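Local coordinates for Alpha/beta hydrolase (Legionella pneumophila subsp. pneumophila str. Philadelphia 1, PDB 4EZI), which is of unknown function but has the alpha/beta hydrolase fold and may act as a lipase or related esterase, at residues 70-83 / 157-171. Sequence-based numbering, arbitrary orientation.
Sequences PVGQVGIISYQHGT and YPISDKLYLAGYSEG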
# COMPACT_ATOMS: atom_id res chain seq x y z
N PRO A 70 -17.17 4.89 20.62
CA PRO A 70 -16.46 6.10 20.26
C PRO A 70 -16.94 7.32 21.08
O PRO A 70 -18.13 7.44 21.35
CB PRO A 70 -16.76 6.25 18.78
CG PRO A 70 -17.98 5.46 18.55
CD PRO A 70 -17.95 4.35 19.50
N VAL A 71 -16.00 8.17 21.46
CA VAL A 71 -16.30 9.41 22.23
C VAL A 71 -16.67 10.56 21.28
O VAL A 71 -17.50 11.43 21.58
CB VAL A 71 -15.09 9.71 23.18
CG1 VAL A 71 -15.23 11.04 23.92
CG2 VAL A 71 -14.92 8.54 24.17
N GLY A 72 -16.06 10.54 20.11
CA GLY A 72 -16.38 11.50 19.06
C GLY A 72 -16.98 10.80 17.86
O GLY A 72 -17.18 9.56 17.83
N GLN A 73 -17.26 11.57 16.82
CA GLN A 73 -17.75 10.98 15.58
C GLN A 73 -16.55 10.37 14.86
O GLN A 73 -15.48 10.94 14.86
CB GLN A 73 -18.47 12.00 14.68
CG GLN A 73 -19.49 11.34 13.72
CD GLN A 73 -20.44 12.33 13.05
OE1 GLN A 73 -20.02 13.35 12.53
NE2 GLN A 73 -21.74 12.01 13.06
N VAL A 74 -16.75 9.19 14.28
CA VAL A 74 -15.66 8.34 13.82
C VAL A 74 -15.32 8.59 12.37
O VAL A 74 -16.13 8.40 11.47
CB VAL A 74 -16.02 6.84 14.04
CG1 VAL A 74 -14.91 5.94 13.56
CG2 VAL A 74 -16.33 6.57 15.51
N GLY A 75 -14.08 9.00 12.14
CA GLY A 75 -13.53 9.13 10.79
C GLY A 75 -13.05 7.78 10.29
O GLY A 75 -12.85 6.84 11.07
N ILE A 76 -12.84 7.68 8.97
CA ILE A 76 -12.31 6.46 8.35
C ILE A 76 -10.90 6.68 7.87
O ILE A 76 -10.62 7.68 7.24
CB ILE A 76 -13.19 6.04 7.14
CG1 ILE A 76 -14.60 5.70 7.60
CG2 ILE A 76 -12.61 4.85 6.39
CD1 ILE A 76 -15.57 5.39 6.45
N ILE A 77 -10.03 5.71 8.15
CA ILE A 77 -8.70 5.69 7.56
C ILE A 77 -8.59 4.42 6.71
O ILE A 77 -8.89 3.32 7.18
CB ILE A 77 -7.59 5.82 8.62
CG1 ILE A 77 -6.20 6.04 8.00
CG2 ILE A 77 -7.60 4.68 9.63
CD1 ILE A 77 -5.43 4.81 7.65
N SER A 78 -8.22 4.61 5.44
CA SER A 78 -7.97 3.49 4.54
C SER A 78 -6.46 3.33 4.48
O SER A 78 -5.77 4.24 4.02
CB SER A 78 -8.56 3.78 3.14
OG SER A 78 -8.40 2.69 2.26
N TYR A 79 -5.97 2.20 4.95
CA TYR A 79 -4.56 1.91 5.03
C TYR A 79 -4.20 0.79 4.04
O TYR A 79 -4.71 -0.32 4.16
CB TYR A 79 -4.12 1.51 6.46
CG TYR A 79 -2.63 1.37 6.52
CD1 TYR A 79 -2.00 0.15 6.21
CD2 TYR A 79 -1.83 2.46 6.77
CE1 TYR A 79 -0.63 0.04 6.22
CE2 TYR A 79 -0.45 2.39 6.74
CZ TYR A 79 0.15 1.18 6.45
OH TYR A 79 1.52 1.10 6.43
N GLN A 80 -3.27 1.12 3.14
CA GLN A 80 -2.83 0.24 2.07
C GLN A 80 -1.46 -0.34 2.42
O GLN A 80 -0.45 0.37 2.52
CB GLN A 80 -2.75 1.05 0.79
CG GLN A 80 -4.09 1.40 0.17
CD GLN A 80 -4.98 2.24 1.05
OE1 GLN A 80 -6.03 1.77 1.47
NE2 GLN A 80 -4.60 3.50 1.31
N HIS A 81 -1.41 -1.65 2.59
CA HIS A 81 -0.21 -2.34 3.05
C HIS A 81 0.92 -2.40 2.02
O HIS A 81 0.70 -2.23 0.82
CB HIS A 81 -0.55 -3.75 3.57
CG HIS A 81 -0.96 -4.72 2.50
ND1 HIS A 81 -0.04 -5.31 1.65
CD2 HIS A 81 -2.14 -5.30 2.22
CE1 HIS A 81 -0.66 -6.15 0.84
NE2 HIS A 81 -1.94 -6.19 1.18
N GLY A 82 2.11 -2.70 2.51
CA GLY A 82 3.28 -2.83 1.66
C GLY A 82 3.40 -4.19 0.99
O GLY A 82 2.47 -4.98 0.97
N THR A 83 4.54 -4.46 0.40
CA THR A 83 4.70 -5.67 -0.42
C THR A 83 4.52 -6.91 0.44
O THR A 83 5.18 -7.06 1.47
CB THR A 83 6.11 -5.73 -1.02
OG1 THR A 83 6.34 -4.59 -1.83
CG2 THR A 83 6.33 -7.00 -1.82
N TYR A 157 -23.36 1.90 12.46
CA TYR A 157 -22.16 2.48 13.06
C TYR A 157 -22.00 3.84 12.43
O TYR A 157 -21.69 3.91 11.28
CB TYR A 157 -20.96 1.59 12.73
CG TYR A 157 -19.69 1.94 13.47
CD1 TYR A 157 -19.54 1.59 14.80
CD2 TYR A 157 -18.68 2.66 12.85
CE1 TYR A 157 -18.38 1.88 15.48
CE2 TYR A 157 -17.53 2.96 13.53
CZ TYR A 157 -17.38 2.58 14.84
OH TYR A 157 -16.22 2.90 15.50
N PRO A 158 -22.27 4.92 13.17
CA PRO A 158 -22.21 6.17 12.44
C PRO A 158 -20.77 6.61 12.27
O PRO A 158 -19.98 6.47 13.15
CB PRO A 158 -22.97 7.14 13.33
CG PRO A 158 -22.80 6.58 14.70
CD PRO A 158 -22.99 5.10 14.45
N ILE A 159 -20.50 7.16 11.13
CA ILE A 159 -19.21 7.65 10.77
C ILE A 159 -19.38 9.10 10.39
O ILE A 159 -20.48 9.55 10.04
CB ILE A 159 -18.64 6.82 9.60
CG1 ILE A 159 -19.69 6.66 8.51
CG2 ILE A 159 -18.19 5.42 10.06
CD1 ILE A 159 -19.15 6.25 7.19
N SER A 160 -18.29 9.85 10.47
CA SER A 160 -18.27 11.23 10.02
C SER A 160 -17.90 11.24 8.54
O SER A 160 -17.82 10.18 7.90
CB SER A 160 -17.24 12.02 10.80
OG SER A 160 -15.94 11.63 10.42
N ASP A 161 -17.68 12.43 7.99
CA ASP A 161 -17.19 12.56 6.62
C ASP A 161 -15.67 12.68 6.53
O ASP A 161 -15.12 12.89 5.45
CB ASP A 161 -17.92 13.71 5.88
CG ASP A 161 -19.40 13.38 5.59
OD1 ASP A 161 -19.72 12.23 5.18
OD2 ASP A 161 -20.25 14.28 5.76
N LYS A 162 -14.97 12.55 7.66
CA LYS A 162 -13.50 12.58 7.65
C LYS A 162 -12.99 11.27 7.04
O LYS A 162 -13.40 10.18 7.43
CB LYS A 162 -12.93 12.73 9.05
CG LYS A 162 -13.24 14.08 9.74
CD LYS A 162 -12.39 15.22 9.21
CE LYS A 162 -12.62 16.53 10.00
NZ LYS A 162 -11.80 17.65 9.48
N LEU A 163 -12.08 11.41 6.07
CA LEU A 163 -11.49 10.29 5.35
C LEU A 163 -10.00 10.53 5.16
O LEU A 163 -9.58 11.53 4.56
CB LEU A 163 -12.18 10.11 4.01
CG LEU A 163 -11.61 9.04 3.07
CD1 LEU A 163 -11.63 7.63 3.69
CD2 LEU A 163 -12.34 9.05 1.76
N TYR A 164 -9.19 9.61 5.66
CA TYR A 164 -7.74 9.71 5.61
C TYR A 164 -7.18 8.53 4.81
O TYR A 164 -7.67 7.41 4.98
CB TYR A 164 -7.16 9.69 7.03
CG TYR A 164 -7.89 10.58 8.02
CD1 TYR A 164 -7.70 11.95 8.02
CD2 TYR A 164 -8.80 10.04 8.91
CE1 TYR A 164 -8.40 12.76 8.95
CE2 TYR A 164 -9.48 10.82 9.82
CZ TYR A 164 -9.30 12.19 9.82
OH TYR A 164 -9.96 12.97 10.74
N LEU A 165 -6.17 8.75 3.98
CA LEU A 165 -5.60 7.67 3.17
C LEU A 165 -4.10 7.57 3.47
O LEU A 165 -3.38 8.55 3.33
CB LEU A 165 -5.79 7.96 1.67
CG LEU A 165 -7.19 8.37 1.20
CD1 LEU A 165 -7.12 8.68 -0.30
CD2 LEU A 165 -8.27 7.36 1.52
N ALA A 166 -3.62 6.38 3.83
CA ALA A 166 -2.20 6.17 4.11
C ALA A 166 -1.79 4.78 3.64
O ALA A 166 -2.61 3.90 3.47
CB ALA A 166 -1.89 6.33 5.59
N GLY A 167 -0.48 4.58 3.53
CA GLY A 167 0.06 3.28 3.24
C GLY A 167 1.56 3.34 3.29
O GLY A 167 2.12 4.42 3.47
N TYR A 168 2.22 2.20 3.08
CA TYR A 168 3.70 2.17 3.11
C TYR A 168 4.19 1.35 1.94
O TYR A 168 3.65 0.29 1.64
CB TYR A 168 4.20 1.56 4.43
CG TYR A 168 5.65 1.91 4.73
CD1 TYR A 168 5.96 3.17 5.21
CD2 TYR A 168 6.70 1.01 4.53
CE1 TYR A 168 7.29 3.52 5.49
CE2 TYR A 168 8.01 1.36 4.78
CZ TYR A 168 8.29 2.62 5.27
OH TYR A 168 9.58 3.03 5.49
N SER A 169 5.27 1.82 1.33
CA SER A 169 6.01 1.05 0.32
C SER A 169 5.09 0.82 -0.89
O SER A 169 4.59 1.81 -1.44
CB SER A 169 6.63 -0.19 0.97
OG SER A 169 7.65 -0.76 0.19
N GLU A 170 4.84 -0.42 -1.31
CA GLU A 170 3.83 -0.64 -2.36
C GLU A 170 2.54 0.12 -2.02
O GLU A 170 1.88 0.66 -2.90
CB GLU A 170 3.50 -2.13 -2.54
CG GLU A 170 2.50 -2.37 -3.66
CD GLU A 170 1.97 -3.77 -3.78
OE1 GLU A 170 2.16 -4.58 -2.86
OE2 GLU A 170 1.35 -4.04 -4.85
N GLY A 171 2.18 0.12 -0.74
CA GLY A 171 0.99 0.81 -0.29
C GLY A 171 1.02 2.31 -0.32
O GLY A 171 -0.04 2.93 -0.35
O HOH W 1 -14.50 12.50 12.61
O HOH W 2 7.18 -3.27 0.42
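S78 O is gripped twice: A166 N, on the neighbouring parallel strand, reaches it at 3.0 Å nearly head-on to the carbonyl, while Q80 NE2 of its own strand comes in from above the carbonyl plane. Q80 can do this because its chain doubles back at chi2 (61°), which also sets OE1 to accept from S78 OG at 2.7 Å. I76, S78 and Q80 each give their N and take a bond on their O, I76 N to K162 O and Y164 N to I76 O, then S78 N to Y164 O and Q80 N to A166 O, knitting strands 74-80 and 162-168 in the middle of the central sheet.

On the face carrying Y79 and A166, the tyrosine has CG anti to its N (chi1 -174°), which lays the ring alongside the next strand; G167 CA sits over one ring face, 4.0 Å from the centroid, a CH-pi contact, and Y79 OH reaches Y168 CB. Helix 355-370 covers this side. On the face carrying I76, S78 and Q80, I76 CG2 meets L163 CD1, and S78 CB rests on L165 CD2; helix 170-185 packs against this face.

At the C-terminal ends Y168 N still bonds Q80 O, at a longer 3.3 Å, and G171 CA closes to 3.2 Å from that same oxygen. S169, with a positive phi of 64°, fits a GxSxG nucleophile elbow; its OG bonds H351 NE2 and a water held by T83 N, consistent with a serine-hydrolase nucleophile presented at the C-terminal end of the central strands.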